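Local coordinates for protein adenylyltransferase VopS (Vibrio parahaemolyticus, PDB 3LET) that transfers AMP from ATP to a threonine of host Rho GTPases, blocking their signalling to downstream effectors and so halting actin assembly, at residues A[260-271]-A[285-296]. Sequence-based numbering, arbitrary orientation.
Sequences DKDLGKHLFAGV and GRMLYAIAELRN
Tyr-289 lies against the backbone of Gly-264, where segments 260-271 and 285-295 run antiparallel (172°), their axes approaching to 7.6 Å. Its CB meets Gly-264 O; with CG anti to the backbone N (chi1 173°), the ring leaves along the flank of the interface. CD1 reaches Gly-264 C at 3.4 Å, the ring edge facing the Gly-264/Lys-265 peptide. CE1 then passes Lys-265 CG at 3.9 Å, that chain running alongside, and OH hydrogen-bonds to Asn-300 O, outside the two helices. Glu-293 CG covers one ring face, offset toward the rim. Three residues after Tyr-289, Ala-292 CB presses on Gly-264 CA at 3.4 Å, closer than usual van der Waals contact. Past Leu-267 CB on Leu-288 CB, Val-271 CG2 meets Leu-288 CD1 at 3.7 Å; Phe-268 turns its ring edge to Gly-285 O and Arg-286 CG. No direct hydrogen bond joins the segments. Instead, water 2 links Asp-260 O to Ala-292 O, and water 4 links Lys-261 O to OE2 of Glu-293, while OE1 accepts a hydrogen bond from Asn-300 ND2. Gly-264 CA, 3.8 Å from Tyr-289 CA, marks this close helix pair in the Fic domain core, beside Arg-286, a probable ATP-binding residue salt-bridged to Glu-307.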
loop_
_atom_site.group_PDB
_atom_site.type_symbol
_atom_site.label_atom_id
_atom_site.label_comp_id
_atom_site.label_asym_id
_atom_site.label_seq_id
_atom_site.Cartn_x
_atom_site.Cartn_y
_atom_site.Cartn_z
ATOM N N ASP A 260 0.838 -12.460 21.776
ATOM C CA ASP A 260 1.967 -13.009 21.040
ATOM C C ASP A 260 1.572 -14.225 20.211
ATOM O O ASP A 260 2.085 -14.412 19.108
ATOM C CB ASP A 260 3.087 -13.395 22.002
ATOM C CG ASP A 260 3.762 -12.187 22.618
ATOM O OD1 ASP A 260 3.589 -11.072 22.075
ATOM O OD2 ASP A 260 4.468 -12.350 23.637
ATOM N N LYS A 261 0.667 -15.054 20.726
ATOM C CA LYS A 261 0.332 -16.277 20.010
ATOM C C LYS A 261 -0.561 -15.969 18.805
ATOM O O LYS A 261 -0.732 -16.814 17.911
ATOM C CB LYS A 261 -0.359 -17.293 20.932
ATOM C CG LYS A 261 -1.765 -16.890 21.328
ATOM C CD LYS A 261 -2.493 -18.006 22.075
ATOM C CE LYS A 261 -2.753 -19.213 21.181
ATOM N NZ LYS A 261 -3.433 -20.317 21.916
ATOM N N ASP A 262 -1.146 -14.772 18.774
ATOM C CA ASP A 262 -1.990 -14.374 17.636
ATOM C C ASP A 262 -1.332 -13.370 16.670
ATOM O O ASP A 262 -1.905 -13.049 15.626
ATOM C CB ASP A 262 -3.305 -13.739 18.124
ATOM C CG ASP A 262 -4.208 -14.726 18.877
ATOM O OD1 ASP A 262 -4.108 -15.952 18.643
ATOM O OD2 ASP A 262 -5.028 -14.263 19.698
ATOM N N LEU A 263 -0.162 -12.864 17.016
ATOM C CA LEU A 263 0.468 -11.831 16.185
ATOM C C LEU A 263 0.721 -12.347 14.767
ATOM O O LEU A 263 0.509 -11.620 13.799
ATOM C CB LEU A 263 1.773 -11.351 16.818
ATOM C CG LEU A 263 2.567 -10.346 15.993
ATOM C CD1 LEU A 263 1.736 -9.082 15.789
ATOM C CD2 LEU A 263 3.902 -10.039 16.647
ATOM N N GLY A 264 1.189 -13.587 14.626
ATOM C CA GLY A 264 1.475 -14.092 13.294
ATOM C C GLY A 264 0.247 -14.025 12.395
ATOM O O GLY A 264 0.322 -13.695 11.215
ATOM N N LYS A 265 -0.903 -14.386 12.952
ATOM C CA LYS A 265 -2.152 -14.373 12.191
ATOM C C LYS A 265 -2.501 -12.977 11.703
ATOM O O LYS A 265 -2.973 -12.808 10.577
ATOM C CB LYS A 265 -3.305 -14.908 13.054
ATOM C CG LYS A 265 -3.155 -16.385 13.309
ATOM C CD LYS A 265 -4.380 -16.935 14.037
ATOM C CE LYS A 265 -3.999 -18.013 15.025
ATOM N NZ LYS A 265 -3.964 -19.304 14.347
ATOM N N HIS A 266 -2.324 -11.995 12.574
ATOM C CA HIS A 266 -2.659 -10.613 12.228
ATOM C C HIS A 266 -1.700 -10.075 11.179
ATOM O O HIS A 266 -2.096 -9.304 10.316
ATOM C CB HIS A 266 -2.620 -9.713 13.461
ATOM C CG HIS A 266 -3.779 -9.919 14.382
ATOM N ND1 HIS A 266 -4.995 -9.304 14.181
ATOM C CD2 HIS A 266 -3.919 -10.683 15.493
ATOM C CE1 HIS A 266 -5.835 -9.671 15.137
ATOM N NE2 HIS A 266 -5.208 -10.504 15.949
ATOM N N LEU A 267 -0.434 -10.475 11.247
ATOM C CA LEU A 267 0.505 -10.052 10.207
ATOM C C LEU A 267 0.200 -10.691 8.862
ATOM O O LEU A 267 0.223 -10.032 7.831
ATOM C CB LEU A 267 1.944 -10.355 10.636
ATOM C CG LEU A 267 2.382 -9.495 11.845
ATOM C CD1 LEU A 267 3.773 -9.972 12.266
ATOM C CD2 LEU A 267 2.400 -7.980 11.504
ATOM N N PHE A 268 -0.078 -11.983 8.879
ATOM C CA PHE A 268 -0.459 -12.722 7.670
ATOM C C PHE A 268 -1.695 -12.079 7.030
ATOM O O PHE A 268 -1.736 -11.831 5.820
ATOM C CB PHE A 268 -0.753 -14.190 8.066
ATOM C CG PHE A 268 -1.300 -15.034 6.939
ATOM C CD1 PHE A 268 -0.456 -15.876 6.202
ATOM C CD2 PHE A 268 -2.661 -14.999 6.633
ATOM C CE1 PHE A 268 -0.931 -16.629 5.188
ATOM C CE2 PHE A 268 -3.155 -15.771 5.611
ATOM C CZ PHE A 268 -2.287 -16.583 4.868
ATOM N N ALA A 269 -2.717 -11.813 7.841
ATOM C CA ALA A 269 -3.961 -11.227 7.339
ATOM C C ALA A 269 -3.699 -9.851 6.739
ATOM O O ALA A 269 -4.260 -9.486 5.702
ATOM C CB ALA A 269 -5.005 -11.093 8.500
ATOM N N GLY A 270 -2.895 -9.059 7.430
ATOM C CA GLY A 270 -2.628 -7.697 6.996
ATOM C C GLY A 270 -1.886 -7.624 5.685
ATOM O O GLY A 270 -2.217 -6.816 4.802
ATOM N N VAL A 271 -0.835 -8.418 5.547
ATOM C CA VAL A 271 -0.046 -8.374 4.317
ATOM C C VAL A 271 -0.877 -8.830 3.124
ATOM O O VAL A 271 -0.897 -8.191 2.086
ATOM C CB VAL A 271 1.190 -9.304 4.389
ATOM C CG1 VAL A 271 1.908 -9.322 3.016
ATOM C CG2 VAL A 271 2.112 -8.837 5.485
ATOM N N GLY A 285 3.510 -12.875 3.782
ATOM C CA GLY A 285 2.536 -13.154 4.839
ATOM C C GLY A 285 2.888 -14.420 5.605
ATOM O O GLY A 285 2.855 -14.465 6.850
ATOM N N ARG A 286 3.245 -15.459 4.870
ATOM C CA ARG A 286 3.693 -16.718 5.509
ATOM C C ARG A 286 5.013 -16.564 6.237
ATOM O O ARG A 286 5.196 -17.114 7.310
ATOM C CB ARG A 286 3.798 -17.824 4.458
ATOM C CG ARG A 286 2.440 -18.132 3.859
ATOM C CD ARG A 286 2.364 -19.501 3.172
ATOM N NE ARG A 286 1.009 -19.675 2.626
ATOM C CZ ARG A 286 0.638 -19.223 1.440
ATOM N NH1 ARG A 286 1.532 -18.630 0.657
ATOM N NH2 ARG A 286 -0.614 -19.370 1.028
ATOM N N MET A 287 5.947 -15.809 5.665
ATOM C CA MET A 287 7.210 -15.589 6.365
ATOM C C MET A 287 6.946 -14.813 7.663
ATOM O O MET A 287 7.503 -15.154 8.713
ATOM C CB MET A 287 8.204 -14.861 5.447
ATOM C CG MET A 287 9.478 -14.374 6.131
ATOM S SD MET A 287 10.558 -15.776 6.574
ATOM C CE MET A 287 11.256 -16.172 4.953
ATOM N N LEU A 288 6.112 -13.761 7.639
ATOM C CA LEU A 288 5.861 -13.031 8.911
ATOM C C LEU A 288 5.113 -13.886 9.945
ATOM O O LEU A 288 5.361 -13.774 11.145
ATOM C CB LEU A 288 5.090 -11.709 8.707
ATOM C CG LEU A 288 5.865 -10.684 7.866
ATOM C CD1 LEU A 288 5.033 -9.407 7.760
ATOM C CD2 LEU A 288 7.212 -10.351 8.455
ATOM N N TYR A 289 4.199 -14.728 9.484
ATOM C CA TYR A 289 3.475 -15.621 10.390
ATOM C C TYR A 289 4.493 -16.525 11.085
ATOM O O TYR A 289 4.458 -16.667 12.317
ATOM C CB TYR A 289 2.482 -16.487 9.603
ATOM C CG TYR A 289 1.810 -17.556 10.467
ATOM C CD1 TYR A 289 0.752 -17.218 11.322
ATOM C CD2 TYR A 289 2.233 -18.887 10.413
ATOM C CE1 TYR A 289 0.115 -18.180 12.108
ATOM C CE2 TYR A 289 1.601 -19.881 11.222
ATOM C CZ TYR A 289 0.554 -19.515 12.049
ATOM O OH TYR A 289 -0.042 -20.484 12.842
ATOM N N ALA A 290 5.374 -17.148 10.291
ATOM C CA ALA A 290 6.389 -18.066 10.831
ATOM C C ALA A 290 7.336 -17.359 11.785
ATOM O O ALA A 290 7.673 -17.894 12.827
ATOM C CB ALA A 290 7.195 -18.731 9.715
ATOM N N ILE A 291 7.808 -16.172 11.432
ATOM C CA ILE A 291 8.714 -15.473 12.331
ATOM C C ILE A 291 8.009 -15.176 13.646
ATOM O O ILE A 291 8.585 -15.375 14.718
ATOM C CB ILE A 291 9.206 -14.161 11.722
ATOM C CG1 ILE A 291 10.063 -14.445 10.477
ATOM C CG2 ILE A 291 9.998 -13.342 12.751
ATOM C CD1 ILE A 291 10.264 -13.158 9.612
ATOM N N ALA A 292 6.774 -14.686 13.573
ATOM C CA ALA A 292 6.020 -14.384 14.804
ATOM C C ALA A 292 5.873 -15.655 15.647
ATOM O O ALA A 292 6.048 -15.642 16.868
ATOM C CB ALA A 292 4.629 -13.787 14.485
ATOM N N GLU A 293 5.577 -16.762 14.987
ATOM C CA GLU A 293 5.391 -18.026 15.706
ATOM C C GLU A 293 6.678 -18.439 16.403
ATOM O O GLU A 293 6.662 -18.900 17.559
ATOM C CB GLU A 293 4.993 -19.136 14.746
ATOM C CG GLU A 293 3.567 -19.053 14.252
ATOM C CD GLU A 293 2.588 -19.461 15.339
ATOM O OE1 GLU A 293 2.444 -20.678 15.592
ATOM O OE2 GLU A 293 1.981 -18.564 15.945
ATOM N N LEU A 294 7.792 -18.315 15.687
ATOM C CA LEU A 294 9.066 -18.820 16.206
ATOM C C LEU A 294 9.491 -17.958 17.382
ATOM O O LEU A 294 9.987 -18.469 18.385
ATOM C CB LEU A 294 10.143 -18.851 15.118
ATOM C CG LEU A 294 9.899 -19.865 14.002
ATOM C CD1 LEU A 294 10.976 -19.758 12.951
ATOM C CD2 LEU A 294 9.827 -21.319 14.541
ATOM N N ARG A 295 9.242 -16.652 17.296
ATOM C CA ARG A 295 9.589 -15.766 18.399
ATOM C C ARG A 295 8.734 -16.063 19.619
ATOM O O ARG A 295 9.081 -15.656 20.740
ATOM C CB ARG A 295 9.440 -14.302 17.974
ATOM C CG ARG A 295 10.492 -13.907 16.947
ATOM C CD ARG A 295 10.353 -12.446 16.551
ATOM N NE ARG A 295 11.436 -12.010 15.671
ATOM C CZ ARG A 295 11.549 -10.760 15.241
ATOM N NH1 ARG A 295 10.627 -9.865 15.602
ATOM N NH2 ARG A 295 12.557 -10.417 14.445
ATOM N N ASN A 296 7.615 -16.753 19.408
ATOM C CA ASN A 296 6.785 -17.203 20.527
ATOM C C ASN A 296 7.023 -18.684 20.855
ATOM O O ASN A 296 6.164 -19.336 21.454
ATOM C CB ASN A 296 5.296 -16.967 20.246
ATOM C CG ASN A 296 4.456 -16.925 21.525
ATOM O OD1 ASN A 296 4.846 -16.307 22.512
ATOM N ND2 ASN A 296 3.304 -17.571 21.503
HETATM O O HOH W 1 2.176 -15.720 16.396
HETATM O O HOH W 2 4.691 -13.706 18.418
HETATM O O HOH W 3 -0.330 -16.367 15.330
HETATM O O HOH W 4 0.343 -19.575 17.590
#